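Putative aminooxidase (Propionibacterium acnes, PDB 2BA9) isomerises polyunsaturated fatty acids, producing conjugated linoleic acid, and carries a bound flavin-adenine dinucleotide, in a fold related to the flavin-containing amine oxidases. Local coordinates at residues A[40-45]-A[220-225]; A[9-14]-A[31-36]; A[46-51]-A[203-208]. All blocks are in the same frame, centred on the assembly; numbering follows the deposited sequence.

Contact 1. Residues A[40-45]-A[220-225]; sequences DHVGGK and AERNVD. With FAD (flavin-adenine dinucleotide), chain D.
R222 runs crosswise to V42, its guanidinium laid over the CG1 methyl, where the loop leaving the Rossmann-type βαβ unit of this amine-oxidase-like flavoprotein meets the loop 220-225. V42 CG1 sits 3.8 Å above the guanidinium plane, nearer the border of the group than its middle. An extended chain from CG to NE gives R222 the length to pass D40, and NH1 donates a 3.1 Å bond to D40 O. That oxygen lies close to the guanidinium plane, whereas NH1 stands 35° out of the carbonyl plane. A220, a small residue, brings its CB to 4.0 Å from V42 CG1. On the exposed side N223 OD1 meets D40 CB at 3.4 Å. D40 CG lies between its backbone N and carbonyl carbon (chi1 67°), which leads the carboxylate away from 220-225 and toward H41 ND1, its hydrogen-bond donor. G44, with positive phi and no side chain, lets the loop pass close to FAD. K45 then grips the phosphate: its backbone N binds FAD O1A at 3.0 Å, and NZ reaches O2A at 2.6 Å.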
loop_
_atom_site.group_PDB
_atom_site.type_symbol
_atom_site.label_atom_id
_atom_site.label_comp_id
_atom_site.label_asym_id
_atom_site.label_seq_id
_atom_site.Cartn_x
_atom_site.Cartn_y
_atom_site.Cartn_z
ATOM N N ASP A 40 -1.817 -12.443 15.556
ATOM C CA ASP A 40 -2.959 -13.337 15.755
ATOM C C ASP A 40 -4.069 -13.086 14.740
ATOM O O ASP A 40 -5.204 -13.524 14.939
ATOM C CB ASP A 40 -3.505 -13.168 17.161
ATOM C CG ASP A 40 -4.137 -11.796 17.381
ATOM O OD1 ASP A 40 -4.004 -10.897 16.508
ATOM O OD2 ASP A 40 -4.790 -11.649 18.419
ATOM N N HIS A 41 -3.746 -12.395 13.648
ATOM C CA HIS A 41 -4.754 -11.983 12.698
ATOM C C HIS A 41 -4.208 -11.904 11.276
ATOM O O HIS A 41 -2.993 -11.908 11.037
ATOM C CB HIS A 41 -5.417 -10.649 13.121
ATOM C CG HIS A 41 -4.469 -9.490 13.218
ATOM N ND1 HIS A 41 -3.813 -9.158 14.386
ATOM C CD2 HIS A 41 -4.072 -8.582 12.293
ATOM C CE1 HIS A 41 -3.043 -8.105 14.171
ATOM N NE2 HIS A 41 -3.191 -7.727 12.914
ATOM N N VAL A 42 -5.141 -11.858 10.341
ATOM C CA VAL A 42 -4.843 -11.910 8.917
ATOM C C VAL A 42 -5.429 -10.663 8.235
ATOM O O VAL A 42 -6.452 -10.127 8.656
ATOM C CB VAL A 42 -5.389 -13.221 8.268
ATOM C CG1 VAL A 42 -4.876 -14.466 9.000
ATOM C CG2 VAL A 42 -6.921 -13.212 8.197
ATOM N N GLY A 43 -4.767 -10.211 7.176
ATOM C CA GLY A 43 -5.182 -9.027 6.451
ATOM C C GLY A 43 -4.106 -7.958 6.424
ATOM O O GLY A 43 -4.147 -7.041 5.576
ATOM N N GLY A 44 -3.138 -8.068 7.341
ATOM C CA GLY A 44 -2.096 -7.048 7.488
ATOM C C GLY A 44 -2.642 -5.627 7.614
ATOM O O GLY A 44 -3.309 -5.286 8.609
ATOM N N LYS A 45 -2.369 -4.806 6.600
ATOM C CA LYS A 45 -2.744 -3.385 6.624
ATOM C C LYS A 45 -4.155 -3.127 6.052
ATOM O O LYS A 45 -4.616 -1.981 5.984
ATOM C CB LYS A 45 -1.670 -2.529 5.933
ATOM C CG LYS A 45 -0.327 -2.559 6.668
ATOM C CD LYS A 45 0.591 -1.422 6.243
ATOM C CE LYS A 45 1.220 -1.684 4.872
ATOM N NZ LYS A 45 2.289 -2.726 4.924
ATOM N N ALA A 220 -3.852 -19.554 7.297
ATOM C CA ALA A 220 -2.609 -19.112 7.911
ATOM C C ALA A 220 -2.414 -19.717 9.301
ATOM O O ALA A 220 -3.363 -19.856 10.076
ATOM C CB ALA A 220 -2.547 -17.595 7.991
ATOM N N GLU A 221 -1.170 -20.098 9.580
ATOM C CA GLU A 221 -0.699 -20.378 10.934
ATOM C C GLU A 221 -0.376 -19.036 11.603
ATOM O O GLU A 221 0.414 -18.268 11.074
ATOM C CB GLU A 221 0.557 -21.237 10.871
ATOM C CG GLU A 221 0.354 -22.553 10.129
ATOM C CD GLU A 221 -0.225 -23.669 10.994
ATOM O OE1 GLU A 221 -0.893 -23.396 12.010
ATOM O OE2 GLU A 221 -0.006 -24.848 10.637
ATOM N N ARG A 222 -0.989 -18.748 12.749
ATOM C CA ARG A 222 -0.847 -17.437 13.389
ATOM C C ARG A 222 0.115 -17.522 14.557
ATOM O O ARG A 222 0.580 -18.608 14.895
ATOM C CB ARG A 222 -2.210 -16.956 13.862
ATOM C CG ARG A 222 -3.243 -17.046 12.761
ATOM C CD ARG A 222 -4.470 -16.229 13.054
ATOM N NE ARG A 222 -5.551 -16.616 12.163
ATOM C CZ ARG A 222 -6.750 -16.050 12.140
ATOM N NH1 ARG A 222 -7.050 -15.080 12.991
ATOM N NH2 ARG A 222 -7.665 -16.482 11.280
ATOM N N ASN A 223 0.415 -16.377 15.165
ATOM C CA ASN A 223 1.268 -16.317 16.350
ATOM C C ASN A 223 2.604 -17.050 16.195
ATOM O O ASN A 223 3.157 -17.573 17.169
ATOM C CB ASN A 223 0.497 -16.845 17.562
ATOM C CG ASN A 223 -0.779 -16.085 17.779
ATOM O OD1 ASN A 223 -0.749 -14.929 18.198
ATOM N ND2 ASN A 223 -1.907 -16.702 17.441
ATOM N N VAL A 224 3.116 -17.064 14.965
ATOM C CA VAL A 224 4.366 -17.736 14.654
ATOM C C VAL A 224 5.527 -16.747 14.709
ATOM O O VAL A 224 5.665 -15.876 13.848
ATOM C CB VAL A 224 4.296 -18.443 13.288
ATOM C CG1 VAL A 224 5.636 -19.109 12.932
ATOM C CG2 VAL A 224 3.163 -19.482 13.292
ATOM N N ASP A 225 6.356 -16.919 15.739
ATOM C CA ASP A 225 7.516 -16.079 16.018
ATOM C C ASP A 225 8.734 -16.754 15.412
ATOM O O ASP A 225 9.386 -17.560 16.066
ATOM C CB ASP A 225 7.675 -15.934 17.549
ATOM C CG ASP A 225 8.741 -14.915 17.963
ATOM O OD1 ASP A 225 9.458 -14.367 17.095
ATOM O OD2 ASP A 225 8.857 -14.664 19.184
HETATM P PA FAD D . 0.884 -6.162 4.735
HETATM O O1A FAD D . -0.530 -5.737 4.464
HETATM O O2A FAD D . 1.730 -5.220 5.565
HETATM O O5B FAD D . 0.854 -7.555 5.524
HETATM C C5B FAD D . 2.091 -8.157 5.826
HETATM C C4B FAD D . 1.884 -9.323 6.769
HETATM O O4B FAD D . 3.134 -9.931 7.024
HETATM C C3B FAD D . 1.272 -8.882 8.100
HETATM O O3B FAD D . 0.123 -9.650 8.379
HETATM C C2B FAD D . 2.392 -9.092 9.092
HETATM O O2B FAD D . 1.925 -9.332 10.420
HETATM C C1B FAD D . 3.207 -10.202 8.405
HETATM N N9A FAD D . 4.592 -10.208 8.909
HETATM C C8A FAD D . 5.475 -9.149 8.950
HETATM N N7A FAD D . 6.641 -9.574 9.515
HETATM C C5A FAD D . 6.510 -10.892 9.832
HETATM C C6A FAD D . 7.368 -11.830 10.440
HETATM N N6A FAD D . 8.717 -11.578 10.473
HETATM N N1A FAD D . 6.924 -13.139 10.597
HETATM C C2A FAD D . 5.640 -13.514 10.228
HETATM N N3A FAD D . 4.803 -12.579 9.635
HETATM C C4A FAD D . 5.216 -11.293 9.458
HETATM N N1 FAD D . -4.355 -0.234 -0.372
HETATM C C2 FAD D . -5.205 -0.055 -1.445
HETATM O O2 FAD D . -5.201 -0.863 -2.373
HETATM N N3 FAD D . -6.035 1.048 -1.485
HETATM C C4 FAD D . -6.040 1.953 -0.444
HETATM O O4 FAD D . -6.812 2.923 -0.504
HETATM C C4X FAD D . -5.190 1.765 0.651
HETATM N N5 FAD D . -5.150 2.664 1.702
HETATM C C5X FAD D . -4.437 2.403 2.857
HETATM C C6 FAD D . -4.529 3.255 3.955
HETATM C C7 FAD D . -3.833 2.957 5.125
HETATM C C7M FAD D . -3.970 3.890 6.295
HETATM C C8 FAD D . -3.039 1.816 5.190
HETATM C C8M FAD D . -2.269 1.453 6.423
HETATM C C9 FAD D . -2.949 0.974 4.085
HETATM C C9A FAD D . -3.636 1.259 2.904
HETATM N N10 FAD D . -3.543 0.435 1.767
HETATM C C10 FAD D . -4.362 0.647 0.681
HETATM C "C1'" FAD D . -2.362 -0.451 1.557
HETATM C "C2'" FAD D . -2.704 -1.920 1.771
HETATM O "O2'" FAD D . -3.423 -2.131 2.981
HETATM C "C3'" FAD D . -1.397 -2.698 1.765
HETATM O "O3'" FAD D . -0.643 -2.346 0.603
HETATM C "C4'" FAD D . -1.655 -4.195 1.818
HETATM O "O4'" FAD D . -2.156 -4.588 3.090
HETATM C "C5'" FAD D . -0.360 -4.919 1.476
HETATM O "O5'" FAD D . -0.465 -6.275 1.807
HETATM P P FAD D . 0.874 -7.146 2.085
HETATM O O1P FAD D . 0.509 -8.563 2.484
HETATM O O2P FAD D . 1.713 -7.097 0.856
HETATM O O3P FAD D . 1.611 -6.456 3.333
#

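Contact 2. Residues A[9-14]-A[31-36]; sequences IAIIGA and HDYTIL. With FAD (flavin-adenine dinucleotide), chain D.
Five backbone hydrogen bonds join I9, I11 and G13 to the segment 31-36, pairing the two parallel strands of a Rossmann-type βαβ unit whose crossover is helix 16-28. The I11 amide gives the shortest, 2.6 Å to T34 O, and the I11 carbonyl O receives L36 N at 2.7 Å. G13 N closes the series on L36 O. Beside I9, a water bonded to I9 O and T34 OG1 serves the polar edge, which suits a threonine there. On the face turned to helix 16-28, I11 and I35 run alongside each other, CB of I11 3.9 Å from CG1 of I35; I11 CD1 also reaches Y33 CB. Y33 CG lies between its backbone N and carbonyl carbon (chi1 66°), which carries the ring off to where its hydroxyl bonds E26 OE1 and H218 N. The other face carries I12 and L36, their CD1 methyls 3.6 Å apart. Where the strands end the cofactor begins: G13, with positive phi and no side chain, brings its CA to 3.3 Å from the FAD ribose oxygen O4B.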
loop_
_atom_site.group_PDB
_atom_site.type_symbol
_atom_site.label_atom_id
_atom_site.label_comp_id
_atom_site.label_asym_id
_atom_site.label_seq_id
_atom_site.Cartn_x
_atom_site.Cartn_y
_atom_site.Cartn_z
ATOM N N ILE A 9 6.048 -25.487 0.363
ATOM C CA ILE A 9 6.241 -24.064 0.173
ATOM C C ILE A 9 5.839 -23.320 1.442
ATOM O O ILE A 9 4.736 -23.507 1.962
ATOM C CB ILE A 9 5.414 -23.559 -1.015
ATOM C CG1 ILE A 9 5.839 -24.285 -2.303
ATOM C CG2 ILE A 9 5.566 -22.058 -1.145
ATOM C CD1 ILE A 9 4.847 -24.166 -3.442
ATOM N N ALA A 10 6.750 -22.496 1.947
ATOM C CA ALA A 10 6.503 -21.692 3.145
ATOM C C ALA A 10 6.283 -20.263 2.697
ATOM O O ALA A 10 7.165 -19.657 2.082
ATOM C CB ALA A 10 7.675 -21.782 4.111
ATOM N N ILE A 11 5.092 -19.743 2.974
ATOM C CA ILE A 11 4.751 -18.356 2.674
ATOM C C ILE A 11 4.854 -17.531 3.955
ATOM O O ILE A 11 4.155 -17.816 4.940
ATOM C CB ILE A 11 3.317 -18.245 2.059
ATOM C CG1 ILE A 11 3.264 -18.972 0.694
ATOM C CG2 ILE A 11 2.907 -16.781 1.915
ATOM C CD1 ILE A 11 1.911 -19.615 0.343
ATOM N N ILE A 12 5.728 -16.519 3.970
ATOM C CA ILE A 12 5.823 -15.650 5.173
ATOM C C ILE A 12 4.971 -14.389 5.009
ATOM O O ILE A 12 5.126 -13.660 4.025
ATOM C CB ILE A 12 7.317 -15.272 5.496
ATOM C CG1 ILE A 12 8.209 -16.494 5.390
ATOM C CG2 ILE A 12 7.371 -14.699 6.877
ATOM C CD1 ILE A 12 7.990 -17.612 6.467
ATOM N N GLY A 13 4.099 -14.154 5.992
ATOM C CA GLY A 13 3.142 -13.045 5.985
ATOM C C GLY A 13 1.770 -13.509 5.526
ATOM O O GLY A 13 1.652 -14.092 4.451
ATOM N N ALA A 14 0.741 -13.246 6.337
ATOM C CA ALA A 14 -0.669 -13.479 5.946
ATOM C C ALA A 14 -1.470 -12.184 5.767
ATOM O O ALA A 14 -2.616 -12.072 6.222
ATOM C CB ALA A 14 -1.360 -14.385 6.928
ATOM N N HIS A 31 -0.497 -27.854 -3.498
ATOM C CA HIS A 31 -1.314 -28.049 -2.276
ATOM C C HIS A 31 -0.549 -28.159 -0.948
ATOM O O HIS A 31 -1.163 -28.231 0.125
ATOM C CB HIS A 31 -2.157 -29.313 -2.412
ATOM C CG HIS A 31 -3.022 -29.333 -3.625
ATOM N ND1 HIS A 31 -4.173 -28.582 -3.728
ATOM C CD2 HIS A 31 -2.909 -30.020 -4.786
ATOM C CE1 HIS A 31 -4.733 -28.806 -4.905
ATOM N NE2 HIS A 31 -3.987 -29.675 -5.566
ATOM N N ASP A 32 0.775 -28.214 -1.017
ATOM C CA ASP A 32 1.609 -28.330 0.178
ATOM C C ASP A 32 2.258 -26.978 0.461
ATOM O O ASP A 32 3.467 -26.813 0.390
ATOM C CB ASP A 32 2.656 -29.429 -0.018
ATOM C CG ASP A 32 3.378 -29.796 1.256
ATOM O OD1 ASP A 32 3.252 -29.082 2.282
ATOM O OD2 ASP A 32 4.086 -30.824 1.223
ATOM N N TYR A 33 1.424 -26.005 0.787
ATOM C CA TYR A 33 1.902 -24.696 1.170
ATOM C C TYR A 33 1.519 -24.457 2.622
ATOM O O TYR A 33 0.554 -25.037 3.127
ATOM C CB TYR A 33 1.329 -23.601 0.252
ATOM C CG TYR A 33 -0.168 -23.427 0.366
ATOM C CD1 TYR A 33 -0.729 -22.593 1.342
ATOM C CD2 TYR A 33 -1.030 -24.110 -0.490
ATOM C CE1 TYR A 33 -2.107 -22.448 1.451
ATOM C CE2 TYR A 33 -2.398 -23.969 -0.388
ATOM C CZ TYR A 33 -2.932 -23.140 0.585
ATOM O OH TYR A 33 -4.299 -23.013 0.672
ATOM N N THR A 34 2.302 -23.620 3.294
ATOM C CA THR A 34 2.012 -23.183 4.654
ATOM C C THR A 34 2.253 -21.683 4.711
ATOM O O THR A 34 3.300 -21.210 4.252
ATOM C CB THR A 34 2.937 -23.885 5.693
ATOM O OG1 THR A 34 2.681 -25.296 5.685
ATOM C CG2 THR A 34 2.697 -23.358 7.112
ATOM N N ILE A 35 1.279 -20.942 5.242
ATOM C CA ILE A 35 1.421 -19.506 5.448
ATOM C C ILE A 35 1.726 -19.204 6.912
ATOM O O ILE A 35 0.987 -19.613 7.812
ATOM C CB ILE A 35 0.166 -18.715 5.038
ATOM C CG1 ILE A 35 -0.220 -18.983 3.582
ATOM C CG2 ILE A 35 0.415 -17.208 5.228
ATOM C CD1 ILE A 35 -1.708 -18.659 3.271
ATOM N N LEU A 36 2.806 -18.470 7.150
ATOM C CA LEU A 36 3.254 -18.176 8.516
ATOM C C LEU A 36 3.092 -16.687 8.859
ATOM O O LEU A 36 3.752 -15.823 8.263
ATOM C CB LEU A 36 4.709 -18.608 8.699
ATOM C CG LEU A 36 5.030 -20.071 8.431
ATOM C CD1 LEU A 36 6.535 -20.276 8.421
ATOM C CD2 LEU A 36 4.362 -20.966 9.457
HETATM P PA FAD D . 0.884 -6.162 4.735
HETATM O O1A FAD D . -0.530 -5.737 4.464
HETATM O O2A FAD D . 1.730 -5.220 5.565
HETATM O O5B FAD D . 0.854 -7.555 5.524
HETATM C C5B FAD D . 2.091 -8.157 5.826
HETATM C C4B FAD D . 1.884 -9.323 6.769
HETATM O O4B FAD D . 3.134 -9.931 7.024
HETATM C C3B FAD D . 1.272 -8.882 8.100
HETATM O O3B FAD D . 0.123 -9.650 8.379
HETATM C C2B FAD D . 2.392 -9.092 9.092
HETATM O O2B FAD D . 1.925 -9.332 10.420
HETATM C C1B FAD D . 3.207 -10.202 8.405
HETATM N N9A FAD D . 4.592 -10.208 8.909
HETATM C C8A FAD D . 5.475 -9.149 8.950
HETATM N N7A FAD D . 6.641 -9.574 9.515
HETATM C C5A FAD D . 6.510 -10.892 9.832
HETATM C C6A FAD D . 7.368 -11.830 10.440
HETATM N N6A FAD D . 8.717 -11.578 10.473
HETATM N N1A FAD D . 6.924 -13.139 10.597
HETATM C C2A FAD D . 5.640 -13.514 10.228
HETATM N N3A FAD D . 4.803 -12.579 9.635
HETATM C C4A FAD D . 5.216 -11.293 9.458
HETATM N N1 FAD D . -4.355 -0.234 -0.372
HETATM C C2 FAD D . -5.205 -0.055 -1.445
HETATM O O2 FAD D . -5.201 -0.863 -2.373
HETATM N N3 FAD D . -6.035 1.048 -1.485
HETATM C C4 FAD D . -6.040 1.953 -0.444
HETATM O O4 FAD D . -6.812 2.923 -0.504
HETATM C C4X FAD D . -5.190 1.765 0.651
HETATM N N5 FAD D . -5.150 2.664 1.702
HETATM C C5X FAD D . -4.437 2.403 2.857
HETATM C C6 FAD D . -4.529 3.255 3.955
HETATM C C7 FAD D . -3.833 2.957 5.125
HETATM C C7M FAD D . -3.970 3.890 6.295
HETATM C C8 FAD D . -3.039 1.816 5.190
HETATM C C8M FAD D . -2.269 1.453 6.423
HETATM C C9 FAD D . -2.949 0.974 4.085
HETATM C C9A FAD D . -3.636 1.259 2.904
HETATM N N10 FAD D . -3.543 0.435 1.767
HETATM C C10 FAD D . -4.362 0.647 0.681
HETATM C "C1'" FAD D . -2.362 -0.451 1.557
HETATM C "C2'" FAD D . -2.704 -1.920 1.771
HETATM O "O2'" FAD D . -3.423 -2.131 2.981
HETATM C "C3'" FAD D . -1.397 -2.698 1.765
HETATM O "O3'" FAD D . -0.643 -2.346 0.603
HETATM C "C4'" FAD D . -1.655 -4.195 1.818
HETATM O "O4'" FAD D . -2.156 -4.588 3.090
HETATM C "C5'" FAD D . -0.360 -4.919 1.476
HETATM O "O5'" FAD D . -0.465 -6.275 1.807
HETATM P P FAD D . 0.874 -7.146 2.085
HETATM O O1P FAD D . 0.509 -8.563 2.484
HETATM O O2P FAD D . 1.713 -7.097 0.856
HETATM O O3P FAD D . 1.611 -6.456 3.333
HETATM O O HOH W 1 4.282 -26.156 3.767
#

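Contact 3. Residues A[46-51]-A[203-208]; sequences CHSPNY and DGTQAM. With FAD (flavin-adenine dinucleotide), chain D.
S48 and Q206 grip each other by two hydrogen bonds where the loop just after the FAD-binding K45 lies against the first turn of helix 204-215, in this amine-oxidase-like fold. The helix start is the tight part. S48 OG accepts a bond from the backbone N of Q206 at 3.0 Å, and S48 N gives its hydrogen to Q206 OE1 at 2.9 Å. The first bond depends on the short serine side chain, which holds OG beside its own backbone N; OG is also bonded to E57, so it has partners on the helix and beyond it. The second depends on reach: Q206 sets CG anti to its N (chi1 -174°) and runs out fully extended, bringing its side-chain amide alongside the loop. The donor S48 N stands 49° above the plane of the amide carbonyl, so the bond does not follow a lone pair. Q206 NE2 donates to V42 O, earlier in the same loop. G204, with positive phi and no side chain, lets its CA come to 3.4 Å from S48 OG. Beside this, C46 packs its CB 3.6 Å from T205 OG1, a hydroxyl bonded to A60 O, and C46 SG faces the flavin ribityl chain.

The outer side is looser. H47, partly exposed, directs its CB away from the helix, yet its ring returns alongside the Q206 amide, the two planes 39° apart. Past S48 the loop diverges from the helix, and P49 points away. The nearest ring atom of H47, ND1, stays 3.8 Å from Q206 NE2.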
loop_
_atom_site.group_PDB
_atom_site.type_symbol
_atom_site.label_atom_id
_atom_site.label_comp_id
_atom_site.label_asym_id
_atom_site.label_seq_id
_atom_site.Cartn_x
_atom_site.Cartn_y
_atom_site.Cartn_z
ATOM N N CYS A 46 -4.820 -4.204 5.645
ATOM C CA CYS A 46 -6.277 -4.230 5.553
ATOM C C CYS A 46 -6.767 -4.643 6.929
ATOM O O CYS A 46 -6.828 -5.839 7.242
ATOM C CB CYS A 46 -6.747 -5.221 4.506
ATOM S SG CYS A 46 -6.280 -4.755 2.838
ATOM N N HIS A 47 -7.097 -3.644 7.746
ATOM C CA HIS A 47 -7.314 -3.844 9.178
ATOM C C HIS A 47 -8.529 -3.077 9.621
ATOM O O HIS A 47 -8.500 -1.837 9.691
ATOM C CB HIS A 47 -6.090 -3.375 9.951
ATOM C CG HIS A 47 -6.011 -3.910 11.343
ATOM N ND1 HIS A 47 -5.745 -5.234 11.611
ATOM C CD2 HIS A 47 -6.158 -3.303 12.543
ATOM C CE1 HIS A 47 -5.727 -5.419 12.919
ATOM N NE2 HIS A 47 -5.966 -4.261 13.507
ATOM N N SER A 48 -9.579 -3.819 9.967
ATOM C CA SER A 48 -10.902 -3.252 10.194
ATOM C C SER A 48 -11.494 -3.669 11.556
ATOM O O SER A 48 -12.283 -4.609 11.629
ATOM C CB SER A 48 -11.832 -3.694 9.059
ATOM O OG SER A 48 -11.164 -3.638 7.803
ATOM N N PRO A 49 -11.114 -2.968 12.638
ATOM C CA PRO A 49 -11.672 -3.290 13.951
ATOM C C PRO A 49 -13.092 -2.785 14.190
ATOM O O PRO A 49 -13.623 -1.988 13.423
ATOM C CB PRO A 49 -10.701 -2.616 14.933
ATOM C CG PRO A 49 -9.591 -2.022 14.100
ATOM C CD PRO A 49 -10.135 -1.871 12.725
ATOM N N ASN A 50 -13.673 -3.256 15.286
ATOM C CA ASN A 50 -15.061 -3.004 15.609
ATOM C C ASN A 50 -15.211 -1.846 16.597
ATOM O O ASN A 50 -14.360 -1.634 17.473
ATOM C CB ASN A 50 -15.709 -4.251 16.216
ATOM C CG ASN A 50 -15.696 -5.446 15.290
ATOM O OD1 ASN A 50 -16.669 -5.699 14.585
ATOM N ND2 ASN A 50 -14.613 -6.213 15.316
ATOM N N TYR A 51 -16.311 -1.114 16.453
ATOM C CA TYR A 51 -16.713 -0.101 17.417
ATOM C C TYR A 51 -18.209 0.124 17.279
ATOM O O TYR A 51 -18.668 0.449 16.205
ATOM C CB TYR A 51 -15.979 1.220 17.191
ATOM C CG TYR A 51 -16.283 2.270 18.262
ATOM C CD1 TYR A 51 -15.779 2.132 19.553
ATOM C CD2 TYR A 51 -17.064 3.383 17.983
ATOM C CE1 TYR A 51 -16.044 3.067 20.540
ATOM C CE2 TYR A 51 -17.338 4.346 18.982
ATOM C CZ TYR A 51 -16.828 4.169 20.257
ATOM O OH TYR A 51 -17.064 5.088 21.257
ATOM N N ASP A 203 -18.145 -4.254 5.847
ATOM C CA ASP A 203 -17.463 -5.037 6.879
ATOM C C ASP A 203 -15.955 -4.875 6.810
ATOM O O ASP A 203 -15.207 -5.674 7.377
ATOM C CB ASP A 203 -17.866 -6.511 6.779
ATOM C CG ASP A 203 -19.271 -6.762 7.315
ATOM O OD1 ASP A 203 -19.494 -6.554 8.542
ATOM O OD2 ASP A 203 -20.151 -7.157 6.514
ATOM N N GLY A 204 -15.510 -3.838 6.112
ATOM C CA GLY A 204 -14.103 -3.483 6.069
ATOM C C GLY A 204 -13.293 -4.239 5.035
ATOM O O GLY A 204 -13.663 -5.358 4.626
ATOM N N THR A 205 -12.190 -3.622 4.605
ATOM C CA THR A 205 -11.299 -4.263 3.656
ATOM C C THR A 205 -10.773 -5.576 4.256
ATOM O O THR A 205 -10.554 -6.534 3.520
ATOM C CB THR A 205 -10.124 -3.359 3.213
ATOM O OG1 THR A 205 -9.430 -2.863 4.364
ATOM C CG2 THR A 205 -10.617 -2.179 2.380
ATOM N N GLN A 206 -10.620 -5.633 5.587
ATOM C CA GLN A 206 -10.082 -6.829 6.247
ATOM C C GLN A 206 -10.972 -8.062 6.036
ATOM O O GLN A 206 -10.466 -9.177 5.927
ATOM C CB GLN A 206 -9.878 -6.579 7.741
ATOM C CG GLN A 206 -9.185 -7.742 8.486
ATOM C CD GLN A 206 -8.924 -7.457 9.961
ATOM O OE1 GLN A 206 -9.600 -6.619 10.578
ATOM N NE2 GLN A 206 -7.931 -8.151 10.534
ATOM N N ALA A 207 -12.291 -7.847 5.949
ATOM C CA ALA A 207 -13.271 -8.942 5.909
ATOM C C ALA A 207 -13.003 -9.971 4.821
ATOM O O ALA A 207 -13.063 -11.166 5.076
ATOM C CB ALA A 207 -14.685 -8.388 5.749
ATOM N N MET A 208 -12.730 -9.496 3.603
ATOM C CA MET A 208 -12.573 -10.382 2.454
ATOM C C MET A 208 -11.285 -11.209 2.489
ATOM O O MET A 208 -11.219 -12.284 1.901
ATOM C CB MET A 208 -12.680 -9.595 1.134
ATOM C CG MET A 208 -11.641 -8.495 0.920
ATOM S SD MET A 208 -12.221 -7.284 -0.305
ATOM C CE MET A 208 -10.876 -6.079 -0.279
HETATM P PA FAD D . 0.884 -6.162 4.735
HETATM O O1A FAD D . -0.530 -5.737 4.464
HETATM O O2A FAD D . 1.730 -5.220 5.565
HETATM O O5B FAD D . 0.854 -7.555 5.524
HETATM C C5B FAD D . 2.091 -8.157 5.826
HETATM C C4B FAD D . 1.884 -9.323 6.769
HETATM O O4B FAD D . 3.134 -9.931 7.024
HETATM C C3B FAD D . 1.272 -8.882 8.100
HETATM O O3B FAD D . 0.123 -9.650 8.379
HETATM C C2B FAD D . 2.392 -9.092 9.092
HETATM O O2B FAD D . 1.925 -9.332 10.420
HETATM C C1B FAD D . 3.207 -10.202 8.405
HETATM N N9A FAD D . 4.592 -10.208 8.909
HETATM C C8A FAD D . 5.475 -9.149 8.950
HETATM N N7A FAD D . 6.641 -9.574 9.515
HETATM C C5A FAD D . 6.510 -10.892 9.832
HETATM C C6A FAD D . 7.368 -11.830 10.440
HETATM N N6A FAD D . 8.717 -11.578 10.473
HETATM N N1A FAD D . 6.924 -13.139 10.597
HETATM C C2A FAD D . 5.640 -13.514 10.228
HETATM N N3A FAD D . 4.803 -12.579 9.635
HETATM C C4A FAD D . 5.216 -11.293 9.458
HETATM N N1 FAD D . -4.355 -0.234 -0.372
HETATM C C2 FAD D . -5.205 -0.055 -1.445
HETATM O O2 FAD D . -5.201 -0.863 -2.373
HETATM N N3 FAD D . -6.035 1.048 -1.485
HETATM C C4 FAD D . -6.040 1.953 -0.444
HETATM O O4 FAD D . -6.812 2.923 -0.504
HETATM C C4X FAD D . -5.190 1.765 0.651
HETATM N N5 FAD D . -5.150 2.664 1.702
HETATM C C5X FAD D . -4.437 2.403 2.857
HETATM C C6 FAD D . -4.529 3.255 3.955
HETATM C C7 FAD D . -3.833 2.957 5.125
HETATM C C7M FAD D . -3.970 3.890 6.295
HETATM C C8 FAD D . -3.039 1.816 5.190
HETATM C C8M FAD D . -2.269 1.453 6.423
HETATM C C9 FAD D . -2.949 0.974 4.085
HETATM C C9A FAD D . -3.636 1.259 2.904
HETATM N N10 FAD D . -3.543 0.435 1.767
HETATM C C10 FAD D . -4.362 0.647 0.681
HETATM C "C1'" FAD D . -2.362 -0.451 1.557
HETATM C "C2'" FAD D . -2.704 -1.920 1.771
HETATM O "O2'" FAD D . -3.423 -2.131 2.981
HETATM C "C3'" FAD D . -1.397 -2.698 1.765
HETATM O "O3'" FAD D . -0.643 -2.346 0.603
HETATM C "C4'" FAD D . -1.655 -4.195 1.818
HETATM O "O4'" FAD D . -2.156 -4.588 3.090
HETATM C "C5'" FAD D . -0.360 -4.919 1.476
HETATM O "O5'" FAD D . -0.465 -6.275 1.807
HETATM P P FAD D . 0.874 -7.146 2.085
HETATM O O1P FAD D . 0.509 -8.563 2.484
HETATM O O2P FAD D . 1.713 -7.097 0.856
HETATM O O3P FAD D . 1.611 -6.456 3.333
#

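From the N terminus, strand 9-12 passes through helix 16-28 to strand 33-36, and contact 2 closes that short βαβ loop. The chain then runs through 40-45 directly into 46-51. Residues 203-208 return first and close contact 3; 220-225 follow after helix 204-215 and close contact 1, so contact 3 is nested within the loop of contact 1, while contact 2 precedes both in series. Contacts 1 and 2 are joined by backbone bonds from G43 to A14 and from E221 to I35. Contacts 1 and 3 meet through the rings of H41 and H47. Together they tie the parallel sheet, the loop 40-51 and helix 204-215 along FAD from its adenosine to its ribityl chain.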